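Local coordinates for putative sulfatase yidJ (Bacteroides fragilis, PDB 2QZU), which probably hydrolyses sulfate esters as a calcium-dependent arylsulfatase of the alkaline phosphatase clan, at residues Y203-A208 and V226-P231; G412-R417 and T472-A477; Y421-H426 and H459-Q464. All coordinates share one frame; numbering follows the deposited sequence.

From the N terminus, contact 1 comes first: it closes a short loop of 17 residues by setting helix 200-213 against strand 222-228, an inner strand of the eight-stranded mixed sheet. Contacts 2 and 3 follow in the C-terminal part. Strand 412-417 opens contact 2, and the next strand, 421-428, opens contact 3, which closes on helix 455-471 before the loop behind that helix returns to close contact 2. Contact 3 is thus nested inside contact 2. Their strands are neighbours in the four-stranded antiparallel sheet, probably hydrogen-bonded from L416 N to Y423 O (2.8 Å), and their centres lie about 10 Å apart. Contact 1 sits on the opposite side of the chain's centre, about 34 and 38 Å away between centres.

Contact 1. Residues Y203-A208 and V226-P231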
loop_
_atom_site.group_PDB
_atom_site.type_symbol
_atom_site.label_atom_id
_atom_site.label_comp_id
_atom_site.label_asym_id
_atom_site.label_seq_id
_atom_site.Cartn_x
_atom_site.Cartn_y
_atom_site.Cartn_z
ATOM N N TYR A 203 3.586 11.413 17.865
ATOM C CA TYR A 203 2.490 11.544 18.818
ATOM C C TYR A 203 2.820 10.789 20.099
ATOM O O TYR A 203 2.657 11.307 21.206
ATOM C CB TYR A 203 1.200 10.985 18.216
ATOM C CG TYR A 203 0.021 11.004 19.171
ATOM C CD1 TYR A 203 -0.590 12.204 19.543
ATOM C CD2 TYR A 203 -0.481 9.818 19.702
ATOM C CE1 TYR A 203 -1.673 12.215 20.423
ATOM C CE2 TYR A 203 -1.555 9.818 20.576
ATOM C CZ TYR A 203 -2.148 11.012 20.934
ATOM O OH TYR A 203 -3.204 10.992 21.809
ATOM N N GLU A 204 3.291 9.560 19.939
ATOM C CA GLU A 204 3.641 8.737 21.082
ATOM C C GLU A 204 4.709 9.390 21.947
ATOM O O GLU A 204 4.605 9.385 23.172
ATOM C CB GLU A 204 4.076 7.354 20.596
ATOM C CG GLU A 204 2.889 6.536 20.108
ATOM C CD GLU A 204 3.248 5.512 19.049
ATOM O OE1 GLU A 204 4.455 5.303 18.797
ATOM O OE2 GLU A 204 2.313 4.914 18.470
ATOM N N ALA A 205 5.732 9.961 21.320
ATOM C CA ALA A 205 6.785 10.628 22.070
ATOM C C ALA A 205 6.211 11.848 22.796
ATOM O O ALA A 205 6.611 12.156 23.918
ATOM C CB ALA A 205 7.923 11.047 21.135
ATOM N N SER A 206 5.268 12.543 22.162
ATOM C CA SER A 206 4.658 13.706 22.799
ATOM C C SER A 206 3.857 13.301 24.031
ATOM O O SER A 206 3.898 13.985 25.052
ATOM C CB SER A 206 3.749 14.451 21.822
ATOM O OG SER A 206 4.519 15.092 20.826
ATOM N N LYS A 207 3.135 12.186 23.943
ATOM C CA LYS A 207 2.347 11.722 25.081
ATOM C C LYS A 207 3.266 11.173 26.175
ATOM O O LYS A 207 2.957 11.276 27.362
ATOM C CB LYS A 207 1.348 10.644 24.649
ATOM C CG LYS A 207 0.343 11.100 23.593
ATOM C CD LYS A 207 -0.445 12.339 24.019
ATOM C CE LYS A 207 -1.370 12.058 25.196
ATOM N NZ LYS A 207 -2.195 13.250 25.555
ATOM N N ALA A 208 4.391 10.585 25.774
ATOM C CA ALA A 208 5.345 10.049 26.744
ATOM C C ALA A 208 5.967 11.207 27.519
ATOM O O ALA A 208 6.222 11.098 28.715
ATOM C CB ALA A 208 6.434 9.250 26.034
ATOM N N VAL A 226 6.778 2.617 25.911
ATOM C CA VAL A 226 6.469 3.369 24.704
ATOM C C VAL A 226 6.758 2.363 23.589
ATOM O O VAL A 226 7.912 2.042 23.317
ATOM C CB VAL A 226 7.367 4.618 24.550
ATOM C CG1 VAL A 226 6.977 5.384 23.297
ATOM C CG2 VAL A 226 7.222 5.514 25.773
ATOM N N SER A 227 5.692 1.857 22.977
ATOM C CA SER A 227 5.779 0.849 21.926
ATOM C C SER A 227 5.464 1.449 20.555
ATOM O O SER A 227 4.299 1.565 20.169
ATOM C CB SER A 227 4.801 -0.285 22.254
ATOM O OG SER A 227 4.821 -1.305 21.273
HETATM N N MSE A 228 6.512 1.820 19.822
HETATM C CA MSE A 228 6.350 2.431 18.502
HETATM C C MSE A 228 6.224 1.390 17.399
HETATM O O MSE A 228 6.804 0.308 17.485
HETATM C CB MSE A 228 7.533 3.353 18.216
HETATM C CG MSE A 228 7.664 4.494 19.215
HETATM SE SE MSE A 228 9.290 5.510 18.924
HETATM C CE MSE A 228 8.994 6.924 20.221
ATOM N N ASN A 229 5.473 1.731 16.357
ATOM C CA ASN A 229 5.244 0.814 15.246
ATOM C C ASN A 229 6.375 0.833 14.212
ATOM O O ASN A 229 6.951 -0.212 13.908
ATOM C CB ASN A 229 3.890 1.112 14.591
ATOM C CG ASN A 229 3.271 -0.122 13.960
ATOM O OD1 ASN A 229 3.952 -0.892 13.289
ATOM N ND2 ASN A 229 1.974 -0.315 14.175
ATOM N N PRO A 230 6.704 2.009 13.644
ATOM C CA PRO A 230 7.802 1.997 12.668
ATOM C C PRO A 230 9.038 1.484 13.415
ATOM O O PRO A 230 9.140 1.666 14.624
ATOM C CB PRO A 230 7.949 3.470 12.290
ATOM C CG PRO A 230 6.563 4.033 12.511
ATOM C CD PRO A 230 6.134 3.362 13.796
ATOM N N PRO A 231 10.010 0.878 12.709
ATOM C CA PRO A 231 10.109 0.631 11.269
ATOM C C PRO A 231 9.320 -0.547 10.694
ATOM O O PRO A 231 9.706 -1.104 9.669
ATOM C CB PRO A 231 11.609 0.475 11.060
ATOM C CG PRO A 231 12.022 -0.245 12.299
ATOM C CD PRO A 231 11.254 0.468 13.390
HETATM O O HOH W 1 4.464 4.415 16.195
HETATM O O HOH W 2 2.886 2.414 18.023
#
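E204 reaches from helix 203-208 to strand 226-228 in the alpha/beta sandwich of the sulfatase fold, where a helix lies on the large mixed sheet. The two short axes are 9.2 Å apart and run at 174°, so the helix runs antiparallel to the strand that follows it.

The apolar part of the interface is small. A208 CB meets V226 CG2 at 3.8 Å, the valine branch that stands opposite its own carbonyl carbon, while A205 CB touches only the terminal CE of the selenomethionine M228, at 4.4 Å. A205 also touches N289 and R292 of helix 267-299, which packs against the same helix.

The polar part is carried by water. E204 extends beyond CG (chi2 152°) and passes M228 in the opposite direction, which sets OE1 3.3 Å from M228 CG. Both carboxylate oxygens of this buried side chain receive a water proton, and each water continues to the backbone of the strand or of the loop after it. Y183 OH also bonds E204 OE2, a second partner that helps to fix the carboxylate. One water donates both its protons, to E204 OE2 and to S227 O (2.7 Å from the latter); the second water donates to E204 OE1 at 2.7 Å and accepts from N229 N at 2.9 Å.

Contact 2. Residues G412-R417 and T472-A477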
loop_
_atom_site.group_PDB
_atom_site.type_symbol
_atom_site.label_atom_id
_atom_site.label_comp_id
_atom_site.label_asym_id
_atom_site.label_seq_id
_atom_site.Cartn_x
_atom_site.Cartn_y
_atom_site.Cartn_z
ATOM N N GLY A 412 6.123 -27.620 13.714
ATOM C CA GLY A 412 6.858 -26.390 13.925
ATOM C C GLY A 412 8.353 -26.592 14.068
ATOM O O GLY A 412 8.887 -27.655 13.753
ATOM N N TYR A 413 9.024 -25.551 14.548
ATOM C CA TYR A 413 10.467 -25.567 14.748
ATOM C C TYR A 413 10.839 -25.357 16.203
ATOM O O TYR A 413 10.140 -24.666 16.940
ATOM C CB TYR A 413 11.136 -24.411 13.998
ATOM C CG TYR A 413 11.259 -24.529 12.504
ATOM C CD1 TYR A 413 12.278 -25.289 11.924
ATOM C CD2 TYR A 413 10.402 -23.822 11.663
ATOM C CE1 TYR A 413 12.441 -25.332 10.538
ATOM C CE2 TYR A 413 10.553 -23.861 10.283
ATOM C CZ TYR A 413 11.575 -24.616 9.727
ATOM O OH TYR A 413 11.723 -24.654 8.357
ATOM N N ARG A 414 11.963 -25.943 16.596
ATOM C CA ARG A 414 12.532 -25.721 17.921
ATOM C C ARG A 414 14.026 -25.678 17.638
ATOM O O ARG A 414 14.533 -26.456 16.827
ATOM C CB ARG A 414 12.205 -26.845 18.907
ATOM C CG ARG A 414 10.744 -26.900 19.305
ATOM C CD ARG A 414 10.273 -25.649 20.053
ATOM N NE ARG A 414 8.927 -25.861 20.579
ATOM C CZ ARG A 414 7.828 -25.918 19.833
ATOM N NH1 ARG A 414 7.903 -25.761 18.517
ATOM N NH2 ARG A 414 6.655 -26.178 20.397
ATOM N N GLY A 415 14.730 -24.753 18.272
ATOM C CA GLY A 415 16.154 -24.670 18.020
ATOM C C GLY A 415 16.934 -24.021 19.136
ATOM O O GLY A 415 16.388 -23.674 20.181
ATOM N N LEU A 416 18.229 -23.864 18.897
ATOM C CA LEU A 416 19.132 -23.251 19.855
ATOM C C LEU A 416 20.113 -22.347 19.118
ATOM O O LEU A 416 20.490 -22.628 17.981
ATOM C CB LEU A 416 19.916 -24.330 20.606
ATOM C CG LEU A 416 19.167 -25.336 21.478
ATOM C CD1 LEU A 416 20.138 -26.426 21.925
ATOM C CD2 LEU A 416 18.551 -24.633 22.676
ATOM N N ARG A 417 20.510 -21.259 19.764
ATOM C CA ARG A 417 21.477 -20.335 19.184
ATOM C C ARG A 417 22.613 -20.188 20.183
ATOM O O ARG A 417 22.411 -19.675 21.285
ATOM C CB ARG A 417 20.842 -18.958 18.915
ATOM C CG ARG A 417 21.803 -17.939 18.264
ATOM C CD ARG A 417 21.112 -16.594 18.017
ATOM N NE ARG A 417 21.974 -15.614 17.351
ATOM C CZ ARG A 417 23.003 -14.996 17.927
ATOM N NH1 ARG A 417 23.316 -15.246 19.188
ATOM N NH2 ARG A 417 23.717 -14.113 17.237
ATOM N N THR A 472 11.448 -26.746 30.018
ATOM C CA THR A 472 10.401 -25.750 29.819
ATOM C C THR A 472 8.994 -26.331 29.644
ATOM O O THR A 472 8.066 -25.618 29.267
ATOM C CB THR A 472 10.745 -24.835 28.611
ATOM O OG1 THR A 472 10.999 -25.641 27.452
ATOM C CG2 THR A 472 11.985 -24.001 28.913
ATOM N N ASN A 473 8.837 -27.625 29.924
ATOM C CA ASN A 473 7.532 -28.288 29.823
ATOM C C ASN A 473 6.902 -28.078 28.446
ATOM O O ASN A 473 5.745 -27.670 28.331
ATOM C CB ASN A 473 6.602 -27.749 30.918
ATOM C CG ASN A 473 5.341 -28.587 31.101
ATOM O OD1 ASN A 473 4.450 -28.221 31.868
ATOM N ND2 ASN A 473 5.267 -29.716 30.406
ATOM N N ASP A 474 7.684 -28.360 27.408
ATOM C CA ASP A 474 7.249 -28.212 26.022
ATOM C C ASP A 474 7.088 -29.612 25.429
ATOM O O ASP A 474 8.065 -30.350 25.304
ATOM C CB ASP A 474 8.312 -27.414 25.258
ATOM C CG ASP A 474 7.855 -26.976 23.877
ATOM O OD1 ASP A 474 8.458 -26.019 23.343
ATOM O OD2 ASP A 474 6.914 -27.578 23.325
ATOM N N PRO A 475 5.851 -30.001 25.074
ATOM C CA PRO A 475 5.578 -31.325 24.497
ATOM C C PRO A 475 6.448 -31.717 23.297
ATOM O O PRO A 475 6.602 -32.902 23.003
ATOM C CB PRO A 475 4.099 -31.241 24.128
ATOM C CG PRO A 475 3.547 -30.354 25.201
ATOM C CD PRO A 475 4.593 -29.256 25.279
ATOM N N PHE A 476 7.012 -30.725 22.611
ATOM C CA PHE A 476 7.862 -30.965 21.440
ATOM C C PHE A 476 9.081 -31.824 21.823
ATOM O O PHE A 476 9.666 -32.513 20.981
ATOM C CB PHE A 476 8.300 -29.606 20.859
ATOM C CG PHE A 476 8.812 -29.665 19.444
ATOM C CD1 PHE A 476 10.074 -30.183 19.157
ATOM C CD2 PHE A 476 8.050 -29.140 18.401
ATOM C CE1 PHE A 476 10.571 -30.166 17.854
ATOM C CE2 PHE A 476 8.538 -29.119 17.096
ATOM C CZ PHE A 476 9.798 -29.629 16.821
ATOM N N ALA A 477 9.448 -31.794 23.101
ATOM C CA ALA A 477 10.586 -32.572 23.589
ATOM C C ALA A 477 10.451 -34.057 23.259
ATOM O O ALA A 477 11.441 -34.732 22.986
ATOM C CB ALA A 477 10.725 -32.395 25.097
#
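R414 leaves the strand with CG opposite its carbonyl carbon (chi1 -69°) and then bends at chi2 (-63°), a turn that lays its CG over the F476 ring and carries the guanidinium on to D474. F476 and D474 both place CG opposite their own backbone N, and D474 approaches the arginine from the opposite direction.

The evidence for a two-point salt bridge is directional. R414 NE donates to D474 OD1 at 2.8 Å in a nearly straight bond (173°); NE meets that oxygen on its syn side but tilted out of the carboxylate plane, while OD1 lies close to the guanidinium plane. R414 NH2 adds a longer bond of 3.3 Å to the syn lone pair of D474 OD2, so the grip is side-on, one nitrogen to each oxygen. The remaining nitrogen, NH1, donates to Y413 O at 2.9 Å, meeting it from above the carbonyl plane. Three bonds therefore restrict rotation of the guanidinium.

D474 OD2 accepts a second time, from F476 N at 3.2 Å. This Asx turn ties the carboxylate to the start of the 3-10 segment 475-477 and helps to position the phenyl ring that the arginine covers. R414 CG stands 3.3 Å from the ring centroid, almost on the ring normal, as a CH-pi contact. Farther along the arginine, NH1 comes within 3.4 Å of F476 CD2. At the ring edge, G412 O lies 3.7 Å from F476 CE2.

Strand 412-417 is an inner strand of the C-terminal antiparallel sheet, between 399-404 and 421-428. Y402 from the first touches both R414 and D474, V425 and A427 from the second touch F476, and a Schellman motif at N473 ends helix 455-471 just before D474.

Contact 3. Residues Y421-H426 and H459-Q464; sequences YTYAVH and HTFNRQ
Y423 presents one ring face to F461 CB, a CH-pi contact of 3.7 Å from that carbon to the ring centroid, close to the ring normal. It belongs to an aromatic cluster of Y421, Y423 and F461, formed where helix 455-471 packs on the C-terminal four-stranded antiparallel sheet. The short axes of strand 421-426 and helix 459-464 are 9.5 Å apart and cross at -69°, so the helix runs across the strand rather than along it.

Alternation along the strand turns Y421, Y423 and V425 to the helix. F461 fits between the two tyrosines, with CG opposite its carbonyl carbon (chi1 -76°) and the ring directed to the sheet. Against Y421 the phenyl ring makes an offset edge-to-face pair, its edge toward the tyrosine face, with centroids 5.6 Å apart and planes at 66°. The nearest atoms are F461 CZ and Y421 CD2, at 3.6 Å. Against Y423 the geometry differs: the planes are nearly parallel, yet the rings are slid until they hardly overlap, and the CB carries the contact instead. L437 of the adjoining strand 431-439 also touches F461, extending the apolar layer across the sheet.

Beyond the aromatic group, N462 meets the hydroxyl end of Y423 with its amide plane perpendicular to the ring. V425 CG1 packs against the same amide, 4.0 Å from N462 ND2. The Y423 OH and N462 ND2 atoms are close, but the angle is too poor for a hydrogen bond, and a water provides the polar link. It donates to N462 OD1 at 2.9 Å and is bonded to Y423 OH at 3.0 Å.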
loop_
_atom_site.group_PDB
_atom_site.type_symbol
_atom_site.label_atom_id
_atom_site.label_comp_id
_atom_site.label_asym_id
_atom_site.label_seq_id
_atom_site.Cartn_x
_atom_site.Cartn_y
_atom_site.Cartn_z
ATOM N N TYR A 421 26.955 -21.285 16.781
ATOM C CA TYR A 421 26.021 -22.044 15.952
ATOM C C TYR A 421 24.540 -21.721 16.124
ATOM O O TYR A 421 24.097 -21.294 17.186
ATOM C CB TYR A 421 26.173 -23.543 16.245
ATOM C CG TYR A 421 27.537 -24.133 15.968
ATOM C CD1 TYR A 421 27.925 -24.459 14.669
ATOM C CD2 TYR A 421 28.437 -24.373 17.008
ATOM C CE1 TYR A 421 29.180 -25.014 14.411
ATOM C CE2 TYR A 421 29.692 -24.926 16.761
ATOM C CZ TYR A 421 30.054 -25.242 15.461
ATOM O OH TYR A 421 31.295 -25.786 15.211
ATOM N N THR A 422 23.779 -21.935 15.054
ATOM C CA THR A 422 22.330 -21.787 15.101
ATOM C C THR A 422 21.851 -23.161 14.644
ATOM O O THR A 422 22.135 -23.585 13.522
ATOM C CB THR A 422 21.803 -20.700 14.146
ATOM O OG1 THR A 422 22.244 -19.415 14.599
ATOM C CG2 THR A 422 20.273 -20.711 14.121
ATOM N N TYR A 423 21.158 -23.863 15.535
ATOM C CA TYR A 423 20.653 -25.205 15.258
ATOM C C TYR A 423 19.139 -25.218 15.370
ATOM O O TYR A 423 18.572 -24.597 16.266
ATOM C CB TYR A 423 21.245 -26.195 16.268
ATOM C CG TYR A 423 20.725 -27.612 16.153
ATOM C CD1 TYR A 423 21.159 -28.454 15.131
ATOM C CD2 TYR A 423 19.800 -28.111 17.071
ATOM C CE1 TYR A 423 20.685 -29.760 15.026
ATOM C CE2 TYR A 423 19.320 -29.417 16.975
ATOM C CZ TYR A 423 19.769 -30.233 15.949
ATOM O OH TYR A 423 19.300 -31.519 15.843
ATOM N N ALA A 424 18.481 -25.917 14.454
ATOM C CA ALA A 424 17.031 -26.007 14.499
ATOM C C ALA A 424 16.542 -27.306 13.886
ATOM O O ALA A 424 17.154 -27.840 12.960
ATOM C CB ALA A 424 16.413 -24.829 13.771
ATOM N N VAL A 425 15.446 -27.822 14.427
ATOM C CA VAL A 425 14.842 -29.035 13.900
ATOM C C VAL A 425 13.387 -28.718 13.611
ATOM O O VAL A 425 12.766 -27.901 14.301
ATOM C CB VAL A 425 14.910 -30.227 14.898
ATOM C CG1 VAL A 425 16.360 -30.546 15.233
ATOM C CG2 VAL A 425 14.115 -29.919 16.160
ATOM N N HIS A 426 12.850 -29.334 12.570
ATOM C CA HIS A 426 11.458 -29.119 12.227
ATOM C C HIS A 426 10.710 -30.425 12.394
ATOM O O HIS A 426 11.261 -31.501 12.168
ATOM C CB HIS A 426 11.312 -28.622 10.786
ATOM C CG HIS A 426 9.894 -28.363 10.388
ATOM N ND1 HIS A 426 9.071 -29.340 9.867
ATOM C CD2 HIS A 426 9.132 -27.247 10.488
ATOM C CE1 HIS A 426 7.867 -28.840 9.664
ATOM N NE2 HIS A 426 7.877 -27.571 10.032
ATOM N N HIS A 459 24.197 -34.346 16.959
ATOM C CA HIS A 459 23.755 -35.231 18.028
ATOM C C HIS A 459 23.869 -34.525 19.379
ATOM O O HIS A 459 23.017 -34.693 20.254
ATOM C CB HIS A 459 24.589 -36.516 18.023
ATOM C CG HIS A 459 24.352 -37.395 19.213
ATOM N ND1 HIS A 459 24.965 -37.182 20.429
ATOM C CD2 HIS A 459 23.561 -38.482 19.375
ATOM C CE1 HIS A 459 24.560 -38.098 21.289
ATOM N NE2 HIS A 459 23.708 -38.900 20.676
ATOM N N THR A 460 24.922 -33.732 19.540
ATOM C CA THR A 460 25.142 -32.999 20.780
ATOM C C THR A 460 24.047 -31.953 20.977
ATOM O O THR A 460 23.474 -31.836 22.061
ATOM C CB THR A 460 26.510 -32.291 20.773
ATOM O OG1 THR A 460 27.547 -33.254 20.545
ATOM C CG2 THR A 460 26.753 -31.596 22.104
ATOM N N PHE A 461 23.757 -31.191 19.926
ATOM C CA PHE A 461 22.719 -30.171 20.013
ATOM C C PHE A 461 21.355 -30.824 20.213
ATOM O O PHE A 461 20.483 -30.264 20.871
ATOM C CB PHE A 461 22.709 -29.299 18.751
ATOM C CG PHE A 461 23.831 -28.293 18.692
ATOM C CD1 PHE A 461 24.080 -27.444 19.766
ATOM C CD2 PHE A 461 24.616 -28.174 17.550
ATOM C CE1 PHE A 461 25.095 -26.484 19.704
ATOM C CE2 PHE A 461 25.634 -27.218 17.476
ATOM C CZ PHE A 461 25.872 -26.375 18.555
ATOM N N ASN A 462 21.178 -32.019 19.655
ATOM C CA ASN A 462 19.916 -32.741 19.789
ATOM C C ASN A 462 19.580 -33.032 21.254
ATOM O O ASN A 462 18.464 -32.774 21.698
ATOM C CB ASN A 462 19.969 -34.055 19.000
ATOM C CG ASN A 462 18.934 -34.116 17.889
ATOM O OD1 ASN A 462 18.838 -35.114 17.173
ATOM N ND2 ASN A 462 18.157 -33.049 17.737
ATOM N N ARG A 463 20.532 -33.571 22.009
ATOM C CA ARG A 463 20.260 -33.857 23.412
ATOM C C ARG A 463 20.104 -32.551 24.183
ATOM O O ARG A 463 19.280 -32.453 25.088
ATOM C CB ARG A 463 21.372 -34.708 24.041
ATOM C CG ARG A 463 22.749 -34.075 24.070
ATOM C CD ARG A 463 23.658 -34.854 25.017
ATOM N NE ARG A 463 25.054 -34.429 24.947
ATOM C CZ ARG A 463 25.859 -34.677 23.920
ATOM N NH1 ARG A 463 25.408 -35.351 22.870
ATOM N NH2 ARG A 463 27.117 -34.257 23.942
ATOM N N GLN A 464 20.887 -31.546 23.804
ATOM C CA GLN A 464 20.825 -30.249 24.466
ATOM C C GLN A 464 19.443 -29.618 24.254
ATOM O O GLN A 464 18.873 -29.041 25.177
ATOM C CB GLN A 464 21.928 -29.329 23.927
ATOM C CG GLN A 464 22.037 -27.989 24.650
ATOM C CD GLN A 464 23.170 -27.117 24.126
ATOM O OE1 GLN A 464 23.304 -25.957 24.520
ATOM N NE2 GLN A 464 23.992 -27.672 23.240
HETATM O O HOH W 3 19.329 -34.161 14.468
#